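Local coordinates for Lactamase_B domain-containing protein (Bacillus lehensis G1, PDB 7EV5) that binds two zinc ions and probably acts as a promiscuous hydrolase, combining B3 metallo-beta-lactamase and glyoxalase II activities on one metallo-beta-lactamase fold, at residues L17-K22 / I118-F123; E143-S148 / R184-S189; G61-V66 / I100-P105. One frame throughout, in Å; residues are numbered along the deposited sequence.

Overall arrangement
All three contacts lie within the metallo-beta-lactamase fold, in which two mixed beta sheets meet. Contact 2 is the most buried. It is a parallel strand pair inside one sheet, held by backbone hydrogen bonds. Contact 1 is partly buried and joins that sheet, which it shares with contact 2, to the other. It depends on apolar side chains and one water, and its L17 touches F147 of contact 2. Contact 3 is also partly buried, and its centre is about 25 Å from the centre of contact 2. It ties helix 63-70 to an irregular loop through a carboxylate. Contacts 2 and 3 belong to chain segments close to zinc ligands, whereas contact 1 lies away from them.

Contact 1: residues L17-K22 / I118-F123; sequences LYNDDK and IGTFTF
L17 and F121 meet between the two facing sheets of the metallo-beta-lactamase sandwich. Strand 12-18 belongs to one sheet and strand 121-127 to the other. The CD2 methyl of L17 touches two rings. It lies 3.9 Å from F121 CD1, on an oblique approach. The same methyl comes to the edge of the F123 ring, where L17 CD2 is 3.7 Å from F123 CE1. L17 can reach both rings because its CG is anti to the backbone N (chi1 178°).

The far end of the F121 ring meets the start of the turn. Y18 C sits at the ring edge, 3.9 Å from F121 CE1. The N19 amide nitrogen ND2 comes within 3.6 Å of F121 CZ. The amide and ring planes are tilted only 14° apart, though ND2 approaches the ring obliquely. Water 1 accepts a hydrogen bond from N19 ND2 at 3.0 Å. It lies unusually close, 2.5 Å, to T120 OG1, so that link is less certain. This water lies over the centre of the F121 ring, 3.5 Å above its plane. The amide of N19 has a second polar partner, because ND2 also bonds E23 OE1.

Further out, two turns position these groups. N19 to K22 form a type I turn that leads into strand 23-27. I118 to F121 form a type II' turn, with G119 at its second position, where a positive phi favours glycine. This turn closes the hairpin between strands 115-118 and 121-127. V25 and L48 from the first sheet and Y140 from the second also touch F121. Within the hairpin, F121 N bonds I118 O at 2.9 Å, and that same carbonyl oxygen lies at the edge of the F121 ring, in its plane.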
ATOM      1  N   LEU A  17       8.591   1.714  -7.104  1.00 10.55           N
ATOM      2  CA  LEU A  17       9.673   0.746  -7.222  1.00 11.66           C
ATOM      3  C   LEU A  17      10.075   0.671  -8.688  1.00 12.45           C
ATOM      4  O   LEU A  17       9.211   0.609  -9.563  1.00 12.46           O
ATOM      5  CB  LEU A  17       9.171  -0.624  -6.757  1.00 11.65           C
ATOM      6  CG  LEU A  17      10.132  -1.820  -6.848  1.00 11.49           C
ATOM      7  CD1 LEU A  17      11.314  -1.688  -5.885  1.00 13.96           C
ATOM      8  CD2 LEU A  17       9.360  -3.121  -6.595  1.00 12.43           C
ATOM      9  N   TYR A  18      11.377   0.690  -8.963  1.00 12.77           N
ATOM     10  CA  TYR A  18      11.835   0.735 -10.343  1.00 14.02           C
ATOM     11  C   TYR A  18      13.031  -0.190 -10.524  1.00 15.39           C
ATOM     12  O   TYR A  18      13.587  -0.726  -9.561  1.00 16.46           O
ATOM     13  CB  TYR A  18      12.163   2.171 -10.785  1.00 14.02           C
ATOM     14  CG  TYR A  18      13.082   2.900  -9.832  1.00 16.47           C
ATOM     15  CD1 TYR A  18      14.456   2.721  -9.899  1.00 18.18           C
ATOM     16  CD2 TYR A  18      12.579   3.755  -8.858  1.00 17.06           C
ATOM     17  CE1 TYR A  18      15.306   3.369  -9.030  1.00 24.78           C
ATOM     18  CE2 TYR A  18      13.422   4.406  -7.984  1.00 17.72           C
ATOM     19  CZ  TYR A  18      14.785   4.212  -8.078  1.00 24.54           C
ATOM     20  OH  TYR A  18      15.639   4.859  -7.215  1.00 29.14           O
ATOM     21  N   ASN A  19      13.404  -0.391 -11.790  1.00 17.59           N
ATOM     22  CA  ASN A  19      14.559  -1.190 -12.180  1.00 18.90           C
ATOM     23  C   ASN A  19      15.464  -0.353 -13.078  1.00 22.22           C
ATOM     24  O   ASN A  19      15.158   0.798 -13.408  1.00 22.82           O
ATOM     25  CB  ASN A  19      14.153  -2.526 -12.831  1.00 19.88           C
ATOM     26  CG  ASN A  19      13.369  -2.355 -14.137  1.00 20.68           C
ATOM     27  OD1 ASN A  19      13.410  -1.308 -14.785  1.00 21.66           O
ATOM     28  ND2 ASN A  19      12.661  -3.411 -14.536  1.00 17.44           N
ATOM     29  N   ASP A  20      16.587  -0.948 -13.492  1.00 25.87           N
ATOM     30  CA  ASP A  20      17.547  -0.215 -14.311  1.00 28.05           C
ATOM     31  C   ASP A  20      17.018   0.084 -15.707  1.00 28.23           C
ATOM     32  O   ASP A  20      17.477   1.047 -16.334  1.00 31.19           O
ATOM     33  CB  ASP A  20      18.887  -0.951 -14.366  1.00 30.09           C
ATOM     34  CG  ASP A  20      19.634  -0.900 -13.045  1.00 40.98           C
ATOM     35  OD1 ASP A  20      19.217  -0.134 -12.151  1.00 47.51           O
ATOM     36  OD2 ASP A  20      20.644  -1.619 -12.902  1.00 51.65           O
ATOM     37  N   ASP A  21      16.057  -0.700 -16.197  1.00 22.10           N
ATOM     38  CA  ASP A  21      15.393  -0.451 -17.473  1.00 25.72           C
ATOM     39  C   ASP A  21      14.335   0.644 -17.395  1.00 21.52           C
ATOM     40  O   ASP A  21      13.600   0.836 -18.371  1.00 21.58           O
ATOM     41  CB  ASP A  21      14.750  -1.735 -18.010  1.00 26.49           C
ATOM     42  CG  ASP A  21      15.772  -2.771 -18.435  1.00 36.41           C
ATOM     43  OD1 ASP A  21      15.408  -3.966 -18.523  1.00 36.81           O
ATOM     44  OD2 ASP A  21      16.934  -2.392 -18.684  1.00 39.15           O
ATOM     45  N   LYS A  22      14.238   1.340 -16.260  1.00 21.70           N
ATOM     46  CA  LYS A  22      13.322   2.459 -16.046  1.00 22.10           C
ATOM     47  C   LYS A  22      11.848   2.059 -16.093  1.00 19.91           C
ATOM     48  O   LYS A  22      10.981   2.895 -16.365  1.00 21.58           O
ATOM     49  CB  LYS A  22      13.632   3.665 -16.944  1.00 21.47           C
ATOM     50  CG  LYS A  22      14.960   4.336 -16.607  1.00 27.59           C
ATOM     51  CD  LYS A  22      14.782   5.833 -16.388  1.00 29.74           C
ATOM     52  CE  LYS A  22      16.029   6.466 -15.792  1.00 29.79           C
ATOM     53  NZ  LYS A  22      15.704   7.385 -14.659  1.00 27.58           N
ATOM     54  N   ILE A 118       4.793  -8.701 -11.908  1.00 15.19           N
ATOM     55  CA  ILE A 118       4.472  -7.531 -12.717  1.00 19.08           C
ATOM     56  C   ILE A 118       5.695  -7.274 -13.587  1.00 17.49           C
ATOM     57  O   ILE A 118       6.712  -6.768 -13.098  1.00 16.97           O
ATOM     58  CB  ILE A 118       4.155  -6.298 -11.849  1.00 14.89           C
ATOM     59  CG1 ILE A 118       2.991  -6.566 -10.872  1.00 15.76           C
ATOM     60  CG2 ILE A 118       3.865  -5.075 -12.737  1.00 17.75           C
ATOM     61  CD1 ILE A 118       1.647  -6.790 -11.538  1.00 17.04           C
ATOM     62  N   GLY A 119       5.606  -7.614 -14.866  1.00 17.39           N
ATOM     63  CA  GLY A 119       6.792  -7.516 -15.707  1.00 18.02           C
ATOM     64  C   GLY A 119       7.864  -8.445 -15.167  1.00 20.32           C
ATOM     65  O   GLY A 119       7.632  -9.645 -14.987  1.00 21.61           O
ATOM     66  N   THR A 120       9.049  -7.908 -14.875  1.00 17.93           N
ATOM     67  CA  THR A 120      10.093  -8.702 -14.236  1.00 19.28           C
ATOM     68  C   THR A 120      10.172  -8.496 -12.725  1.00 17.94           C
ATOM     69  O   THR A 120      11.100  -9.004 -12.088  1.00 19.73           O
ATOM     70  CB  THR A 120      11.460  -8.465 -14.886  1.00 19.81           C
ATOM     71  OG1 THR A 120      11.743  -7.063 -14.924  1.00 24.80           O
ATOM     72  CG2 THR A 120      11.500  -9.043 -16.297  1.00 24.97           C
ATOM     73  N   PHE A 121       9.224  -7.772 -12.131  1.00 15.90           N
ATOM     74  CA  PHE A 121       9.164  -7.634 -10.679  1.00 15.41           C
ATOM     75  C   PHE A 121       8.326  -8.772 -10.115  1.00 13.81           C
ATOM     76  O   PHE A 121       7.148  -8.906 -10.463  1.00 17.58           O
ATOM     77  CB  PHE A 121       8.496  -6.319 -10.279  1.00 16.15           C
ATOM     78  CG  PHE A 121       9.157  -5.086 -10.830  1.00 16.00           C
ATOM     79  CD1 PHE A 121      10.164  -4.443 -10.125  1.00 14.67           C
ATOM     80  CD2 PHE A 121       8.748  -4.553 -12.034  1.00 15.62           C
ATOM     81  CE1 PHE A 121      10.751  -3.292 -10.622  1.00 16.39           C
ATOM     82  CE2 PHE A 121       9.340  -3.400 -12.545  1.00 17.80           C
ATOM     83  CZ  PHE A 121      10.344  -2.770 -11.830  1.00 14.97           C
ATOM     84  N   THR A 122       8.908  -9.572  -9.231  1.00 15.88           N
ATOM     85  CA  THR A 122       8.138 -10.604  -8.553  1.00 16.01           C
ATOM     86  C   THR A 122       7.976 -10.257  -7.082  1.00 16.54           C
ATOM     87  O   THR A 122       8.918  -9.794  -6.428  1.00 16.37           O
ATOM     88  CB  THR A 122       8.747 -11.997  -8.732  1.00 18.70           C
ATOM     89  OG1 THR A 122       8.803 -12.298 -10.128  1.00 25.44           O
ATOM     90  CG2 THR A 122       7.879 -13.057  -8.046  1.00 22.78           C
ATOM     91  N   PHE A 123       6.761 -10.468  -6.584  1.00 13.28           N
ATOM     92  CA  PHE A 123       6.412 -10.184  -5.205  1.00 12.82           C
ATOM     93  C   PHE A 123       5.822 -11.424  -4.566  1.00 13.82           C
ATOM     94  O   PHE A 123       5.131 -12.208  -5.227  1.00 17.21           O
ATOM     95  CB  PHE A 123       5.329  -9.100  -5.145  1.00 13.72           C
ATOM     96  CG  PHE A 123       5.713  -7.826  -5.826  1.00 11.17           C
ATOM     97  CD1 PHE A 123       6.496  -6.885  -5.175  1.00 12.94           C
ATOM     98  CD2 PHE A 123       5.286  -7.565  -7.111  1.00 13.18           C
ATOM     99  CE1 PHE A 123       6.853  -5.701  -5.811  1.00 12.17           C
ATOM    100  CE2 PHE A 123       5.631  -6.389  -7.750  1.00 12.69           C
ATOM    101  CZ  PHE A 123       6.411  -5.454  -7.101  1.00 11.70           C
TER
HETATM  102  O   HOH W   1      12.264  -5.818 -12.776  1.00 27.41           O

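Contact 2: residues E143-S148 / R184-S189; sequences EAVLFS and RTIVAS
I186 O accepts the N-H of L146 at 2.8 Å, and V145 CA brings a C-H to the same oxygen. This is parallel beta pairing inside the second sheet of the metallo-beta-lactamase fold, between strands 145-149 and 186-189. The ladder continues on both sides. I186 N donates to A144 O at 2.9 Å, and A188 N donates to L146 O at 2.8 Å. The next bond, S148 N to A188 O, is weak at 3.3 Å. A144 and V145 form a G1 bulge opposite Y140.

On one sheet face, V145, F147, I186 and A188 pack together. V145 CG2 is anti to its own N, which brings it over one face of the F147 ring, toward the rim. A188 CB approaches that ring obliquely, 3.7 Å from F147 CD1. F27 of the other sheet stacks on F147.

Both strands run toward the metal site. Beyond their ends lie the zinc ligands D150 and H191. At the opposite end, A144 CB sits over one face of the R184 guanidinium, toward its rim and 3.7 Å from R184 NH2.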
ATOM      1  N   GLU A 143      15.174  -6.566  -3.536  1.00 15.42           N
ATOM      2  CA  GLU A 143      15.747  -5.450  -2.796  1.00 14.98           C
ATOM      3  C   GLU A 143      15.319  -5.437  -1.339  1.00 17.38           C
ATOM      4  O   GLU A 143      15.517  -4.430  -0.656  1.00 19.03           O
ATOM      5  CB  GLU A 143      15.453  -4.108  -3.473  1.00 17.08           C
ATOM      6  CG  GLU A 143      15.987  -3.985  -4.903  1.00 23.84           C
ATOM      7  CD  GLU A 143      17.507  -3.997  -4.988  1.00 27.01           C
ATOM      8  OE1 GLU A 143      18.166  -3.632  -3.996  1.00 29.31           O
ATOM      9  OE2 GLU A 143      18.039  -4.368  -6.056  1.00 28.80           O
ATOM     10  N   ALA A 144      14.740  -6.533  -0.851  1.00 14.81           N
ATOM     11  CA  ALA A 144      14.454  -6.717   0.570  1.00 13.35           C
ATOM     12  C   ALA A 144      13.605  -5.580   1.139  1.00 15.72           C
ATOM     13  O   ALA A 144      13.960  -4.936   2.129  1.00 14.41           O
ATOM     14  CB  ALA A 144      15.744  -6.913   1.373  1.00 17.40           C
ATOM     15  N   VAL A 145      12.462  -5.339   0.503  1.00 14.51           N
ATOM     16  CA  VAL A 145      11.548  -4.287   0.920  1.00 14.02           C
ATOM     17  C   VAL A 145      10.128  -4.837   0.913  1.00 12.36           C
ATOM     18  O   VAL A 145       9.750  -5.596   0.014  1.00 13.11           O
ATOM     19  CB  VAL A 145      11.683  -3.015   0.047  1.00 14.14           C
ATOM     20  CG1 VAL A 145      11.576  -3.339  -1.424  1.00 16.01           C
ATOM     21  CG2 VAL A 145      10.653  -1.964   0.442  1.00 15.86           C
ATOM     22  N   LEU A 146       9.353  -4.453   1.922  1.00 10.59           N
ATOM     23  CA  LEU A 146       7.982  -4.905   2.110  1.00 14.13           C
ATOM     24  C   LEU A 146       7.068  -3.690   2.041  1.00 10.66           C
ATOM     25  O   LEU A 146       7.174  -2.777   2.868  1.00 10.88           O
ATOM     26  CB  LEU A 146       7.838  -5.588   3.473  1.00 11.73           C
ATOM     27  CG  LEU A 146       6.424  -6.042   3.859  1.00 11.22           C
ATOM     28  CD1 LEU A 146       6.006  -7.264   3.068  1.00 12.41           C
ATOM     29  CD2 LEU A 146       6.383  -6.319   5.366  1.00 12.86           C
ATOM     30  N   PHE A 147       6.155  -3.685   1.073  1.00 10.54           N
ATOM     31  CA  PHE A 147       5.165  -2.615   0.958  1.00  9.21           C
ATOM     32  C   PHE A 147       3.919  -3.121   1.671  1.00  8.72           C
ATOM     33  O   PHE A 147       3.094  -3.816   1.087  1.00  9.09           O
ATOM     34  CB  PHE A 147       4.931  -2.272  -0.508  1.00  8.84           C
ATOM     35  CG  PHE A 147       6.196  -1.888  -1.225  1.00 10.14           C
ATOM     36  CD1 PHE A 147       6.676  -0.594  -1.144  1.00 10.00           C
ATOM     37  CD2 PHE A 147       6.920  -2.828  -1.945  1.00 11.10           C
ATOM     38  CE1 PHE A 147       7.834  -0.226  -1.780  1.00 11.59           C
ATOM     39  CE2 PHE A 147       8.099  -2.469  -2.586  1.00  9.91           C
ATOM     40  CZ  PHE A 147       8.563  -1.170  -2.505  1.00  9.70           C
ATOM     41  N   SER A 148       3.802  -2.775   2.956  1.00  9.04           N
ATOM     42  CA  SER A 148       2.812  -3.378   3.846  1.00  9.86           C
ATOM     43  C   SER A 148       1.679  -2.434   4.244  1.00  8.85           C
ATOM     44  O   SER A 148       0.919  -2.749   5.162  1.00  9.08           O
ATOM     45  CB  SER A 148       3.496  -3.949   5.092  1.00  9.05           C
ATOM     46  OG  SER A 148       4.463  -3.045   5.616  1.00 10.85           O
ATOM     47  N   ARG A 184      16.460  -7.568   8.029  1.00 20.04           N
ATOM     48  CA  ARG A 184      16.933  -6.418   7.259  1.00 16.47           C
ATOM     49  C   ARG A 184      15.883  -5.854   6.305  1.00 17.82           C
ATOM     50  O   ARG A 184      16.132  -4.812   5.690  1.00 16.85           O
ATOM     51  CB  ARG A 184      18.239  -6.726   6.503  1.00 16.57           C
ATOM     52  CG  ARG A 184      18.065  -7.351   5.117  1.00 25.97           C
ATOM     53  CD  ARG A 184      19.378  -7.340   4.313  1.00 19.97           C
ATOM     54  NE  ARG A 184      19.176  -7.789   2.936  1.00 27.53           N
ATOM     55  CZ  ARG A 184      19.514  -7.094   1.861  1.00 23.36           C
ATOM     56  NH1 ARG A 184      20.079  -5.901   1.989  1.00 26.40           N
ATOM     57  NH2 ARG A 184      19.288  -7.587   0.649  1.00 27.63           N
ATOM     58  N   THR A 185      14.726  -6.506   6.180  1.00 17.62           N
ATOM     59  CA  THR A 185      13.688  -6.051   5.261  1.00 13.41           C
ATOM     60  C   THR A 185      13.195  -4.666   5.646  1.00 11.43           C
ATOM     61  O   THR A 185      12.817  -4.422   6.794  1.00 13.87           O
ATOM     62  CB  THR A 185      12.506  -7.017   5.306  1.00 13.18           C
ATOM     63  OG1 THR A 185      12.964  -8.345   5.039  1.00 16.69           O
ATOM     64  CG2 THR A 185      11.468  -6.631   4.249  1.00 13.54           C
ATOM     65  N   ILE A 186      13.180  -3.757   4.669  1.00 12.39           N
ATOM     66  CA  ILE A 186      12.619  -2.432   4.909  1.00 13.87           C
ATOM     67  C   ILE A 186      11.103  -2.536   4.970  1.00 11.74           C
ATOM     68  O   ILE A 186      10.471  -3.171   4.114  1.00 11.76           O
ATOM     69  CB  ILE A 186      13.077  -1.456   3.817  1.00 12.05           C
ATOM     70  CG1 ILE A 186      14.564  -1.130   4.002  1.00 14.73           C
ATOM     71  CG2 ILE A 186      12.233  -0.191   3.826  1.00 16.10           C
ATOM     72  CD1 ILE A 186      15.174  -0.377   2.824  1.00 15.48           C
ATOM     73  N   VAL A 187      10.515  -1.944   6.009  1.00 11.31           N
ATOM     74  CA  VAL A 187       9.065  -1.823   6.120  1.00 12.39           C
ATOM     75  C   VAL A 187       8.690  -0.484   5.495  1.00 11.13           C
ATOM     76  O   VAL A 187       8.944   0.585   6.067  1.00 12.78           O
ATOM     77  CB  VAL A 187       8.592  -1.944   7.570  1.00 12.32           C
ATOM     78  CG1 VAL A 187       7.083  -1.719   7.667  1.00 13.64           C
ATOM     79  CG2 VAL A 187       8.949  -3.316   8.113  1.00 15.01           C
ATOM     80  N   ALA A 188       8.134  -0.539   4.284  1.00 10.66           N
ATOM     81  CA  ALA A 188       7.715   0.652   3.544  1.00  9.73           C
ATOM     82  C   ALA A 188       6.209   0.759   3.758  1.00  8.73           C
ATOM     83  O   ALA A 188       5.411   0.141   3.051  1.00 10.87           O
ATOM     84  CB  ALA A 188       8.095   0.532   2.069  1.00 10.25           C
ATOM     85  N   SER A 189       5.828   1.538   4.763  1.00  9.41           N
ATOM     86  CA  SER A 189       4.464   1.607   5.258  1.00  9.77           C
ATOM     87  C   SER A 189       3.747   2.847   4.743  1.00  9.85           C
ATOM     88  O   SER A 189       4.322   3.713   4.082  1.00 10.30           O
ATOM     89  CB  SER A 189       4.463   1.592   6.788  1.00  9.41           C
ATOM     90  OG  SER A 189       4.942   2.829   7.284  1.00 12.35           O
TER

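Contact 3: residues G61-V66 / I100-P105; sequences GAVDAV and ITTAKP
D64 and A103 carry the polar part of this contact. The N-H of A103 gives D64 OD1 a nearly straight bond of 3.0 Å, at 167°, and meets the syn lone pair of that oxygen. OD1 also forms a salt bridge with R67, one helical turn's reach along helix 63-70. The other oxygen, D64 OD2, takes a hydrogen bond from water 2 at 3.0 Å. The water also bonds T101 OG1, so it links the carboxylate to the loop a second time. With chi1 at -83°, D64 CG stands anti to the carbonyl carbon, and the carboxylate reaches across to T102. There OD2 is 3.3 Å from T102 CA.

The apolar contacts are few. V63 CG1 rests 3.9 Å from T102 CG2. I100 CG2 lies 4.0 Å from G61 CA.

Within the loop, T102 OG1 donates to K104 O at 2.8 Å, from above the carbonyl plane.

In the fold, this joins the start of helix 63-70 to the loop between helix 92-96 and strand 108-110. The helix follows the His-X-His-X-Asp-His motif that supplies the zinc ligands H54, H56, D58 and H59. I100 also touches F57 in that motif. A backbone N-H, a water and an arginine all bond the D64 carboxylate. This setting would favour its negative form, and probably fixes its rotation.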
ATOM      1  N   GLY A  61      -6.573   8.360  -3.821  1.00 11.62           N
ATOM      2  CA  GLY A  61      -7.080   9.595  -4.407  1.00 11.68           C
ATOM      3  C   GLY A  61      -6.494   9.936  -5.762  1.00 12.79           C
ATOM      4  O   GLY A  61      -7.132  10.636  -6.551  1.00 14.24           O
ATOM      5  N   ALA A  62      -5.292   9.446  -6.059  1.00 11.02           N
ATOM      6  CA  ALA A  62      -4.648   9.685  -7.346  1.00 11.30           C
ATOM      7  C   ALA A  62      -4.776   8.510  -8.315  1.00 12.26           C
ATOM      8  O   ALA A  62      -4.202   8.559  -9.406  1.00 13.79           O
ATOM      9  CB  ALA A  62      -3.178  10.042  -7.134  1.00 12.71           C
ATOM     10  N   VAL A  63      -5.530   7.466  -7.952  1.00 10.71           N
ATOM     11  CA  VAL A  63      -5.615   6.276  -8.803  1.00 11.38           C
ATOM     12  C   VAL A  63      -6.172   6.618 -10.186  1.00 13.73           C
ATOM     13  O   VAL A  63      -5.603   6.220 -11.205  1.00 15.04           O
ATOM     14  CB  VAL A  63      -6.419   5.167  -8.099  1.00 11.03           C
ATOM     15  CG1 VAL A  63      -6.810   4.073  -9.080  1.00 11.63           C
ATOM     16  CG2 VAL A  63      -5.606   4.567  -6.966  1.00 11.22           C
ATOM     17  N   ASP A  64      -7.289   7.354 -10.241  1.00 14.37           N
ATOM     18  CA  ASP A  64      -7.912   7.696 -11.523  1.00 16.23           C
ATOM     19  C   ASP A  64      -6.903   8.354 -12.459  1.00 15.15           C
ATOM     20  O   ASP A  64      -6.710   7.922 -13.604  1.00 15.84           O
ATOM     21  CB  ASP A  64      -9.061   8.684 -11.285  1.00 19.24           C
ATOM     22  CG  ASP A  64     -10.374   8.018 -10.879  1.00 23.21           C
ATOM     23  OD1 ASP A  64     -10.610   6.837 -11.221  1.00 18.58           O
ATOM     24  OD2 ASP A  64     -11.190   8.704 -10.217  1.00 23.70           O
ATOM     25  N   ALA A  65      -6.252   9.411 -11.983  1.00 14.67           N
ATOM     26  CA  ALA A  65      -5.359  10.178 -12.845  1.00 14.70           C
ATOM     27  C   ALA A  65      -4.161   9.346 -13.276  1.00 17.64           C
ATOM     28  O   ALA A  65      -3.762   9.378 -14.442  1.00 16.04           O
ATOM     29  CB  ALA A  65      -4.912  11.452 -12.134  1.00 16.94           C
ATOM     30  N   VAL A  66      -3.577   8.583 -12.355  1.00 14.46           N
ATOM     31  CA  VAL A  66      -2.428   7.759 -12.706  1.00 15.26           C
ATOM     32  C   VAL A  66      -2.842   6.651 -13.674  1.00 14.01           C
ATOM     33  O   VAL A  66      -2.180   6.412 -14.693  1.00 15.81           O
ATOM     34  CB  VAL A  66      -1.756   7.211 -11.431  1.00 16.04           C
ATOM     35  CG1 VAL A  66      -0.667   6.242 -11.791  1.00 15.86           C
ATOM     36  CG2 VAL A  66      -1.175   8.356 -10.608  1.00 13.30           C
ATOM     37  N   ILE A 100     -14.273  10.820  -1.697  1.00 15.12           N
ATOM     38  CA  ILE A 100     -13.133  10.520  -2.554  1.00 13.74           C
ATOM     39  C   ILE A 100     -13.380   9.144  -3.141  1.00 15.27           C
ATOM     40  O   ILE A 100     -13.724   8.211  -2.407  1.00 16.87           O
ATOM     41  CB  ILE A 100     -11.816  10.554  -1.759  1.00 15.48           C
ATOM     42  CG1 ILE A 100     -11.550  11.988  -1.286  1.00 14.43           C
ATOM     43  CG2 ILE A 100     -10.661  10.045  -2.613  1.00 19.40           C
ATOM     44  CD1 ILE A 100     -10.435  12.125  -0.299  1.00 21.46           C
ATOM     45  N   THR A 101     -13.258   9.024  -4.462  1.00 15.96           N
ATOM     46  CA  THR A 101     -13.609   7.794  -5.155  1.00 16.29           C
ATOM     47  C   THR A 101     -12.784   7.669  -6.427  1.00 18.17           C
ATOM     48  O   THR A 101     -12.240   8.652  -6.944  1.00 20.48           O
ATOM     49  CB  THR A 101     -15.071   7.805  -5.612  1.00 17.72           C
ATOM     50  OG1 THR A 101     -15.294   8.966  -6.418  1.00 20.51           O
ATOM     51  CG2 THR A 101     -16.047   7.790  -4.435  1.00 22.83           C
ATOM     52  N   THR A 102     -12.714   6.444  -6.939  1.00 15.16           N
ATOM     53  CA  THR A 102     -12.358   6.228  -8.332  1.00 14.94           C
ATOM     54  C   THR A 102     -13.629   6.192  -9.171  1.00 15.31           C
ATOM     55  O   THR A 102     -14.747   6.111  -8.655  1.00 17.77           O
ATOM     56  CB  THR A 102     -11.579   4.921  -8.520  1.00 12.09           C
ATOM     57  OG1 THR A 102     -12.447   3.815  -8.247  1.00 14.05           O
ATOM     58  CG2 THR A 102     -10.360   4.871  -7.607  1.00 14.41           C
ATOM     59  N   ALA A 103     -13.444   6.260 -10.489  1.00 14.96           N
ATOM     60  CA  ALA A 103     -14.556   6.203 -11.426  1.00 14.65           C
ATOM     61  C   ALA A 103     -14.750   4.816 -12.025  1.00 19.53           C
ATOM     62  O   ALA A 103     -15.744   4.586 -12.724  1.00 19.50           O
ATOM     63  CB  ALA A 103     -14.360   7.228 -12.547  1.00 18.11           C
ATOM     64  N   LYS A 104     -13.834   3.890 -11.756  1.00 16.02           N
ATOM     65  CA  LYS A 104     -13.835   2.543 -12.298  1.00 18.03           C
ATOM     66  C   LYS A 104     -13.359   1.598 -11.207  1.00 14.63           C
ATOM     67  O   LYS A 104     -12.523   1.982 -10.382  1.00 14.06           O
ATOM     68  CB  LYS A 104     -12.850   2.436 -13.474  1.00 17.49           C
ATOM     69  CG  LYS A 104     -13.232   3.236 -14.713  1.00 23.96           C
ATOM     70  CD  LYS A 104     -12.158   3.106 -15.786  1.00 23.17           C
ATOM     71  CE  LYS A 104     -12.518   3.887 -17.041  1.00 29.54           C
ATOM     72  NZ  LYS A 104     -11.509   3.712 -18.125  1.00 28.32           N
ATOM     73  N   PRO A 105     -13.872   0.369 -11.177  1.00 12.83           N
ATOM     74  CA  PRO A 105     -13.361  -0.628 -10.225  1.00 13.84           C
ATOM     75  C   PRO A 105     -11.951  -1.066 -10.597  1.00 12.28           C
ATOM     76  O   PRO A 105     -11.432  -0.768 -11.678  1.00 13.32           O
ATOM     77  CB  PRO A 105     -14.349  -1.793 -10.349  1.00 14.62           C
ATOM     78  CG  PRO A 105     -14.939  -1.657 -11.729  1.00 16.49           C
ATOM     79  CD  PRO A 105     -14.961  -0.168 -12.020  1.00 15.39           C
TER
HETATM   80  O   HOH W   2     -13.994   9.415  -9.322  1.00 28.38           O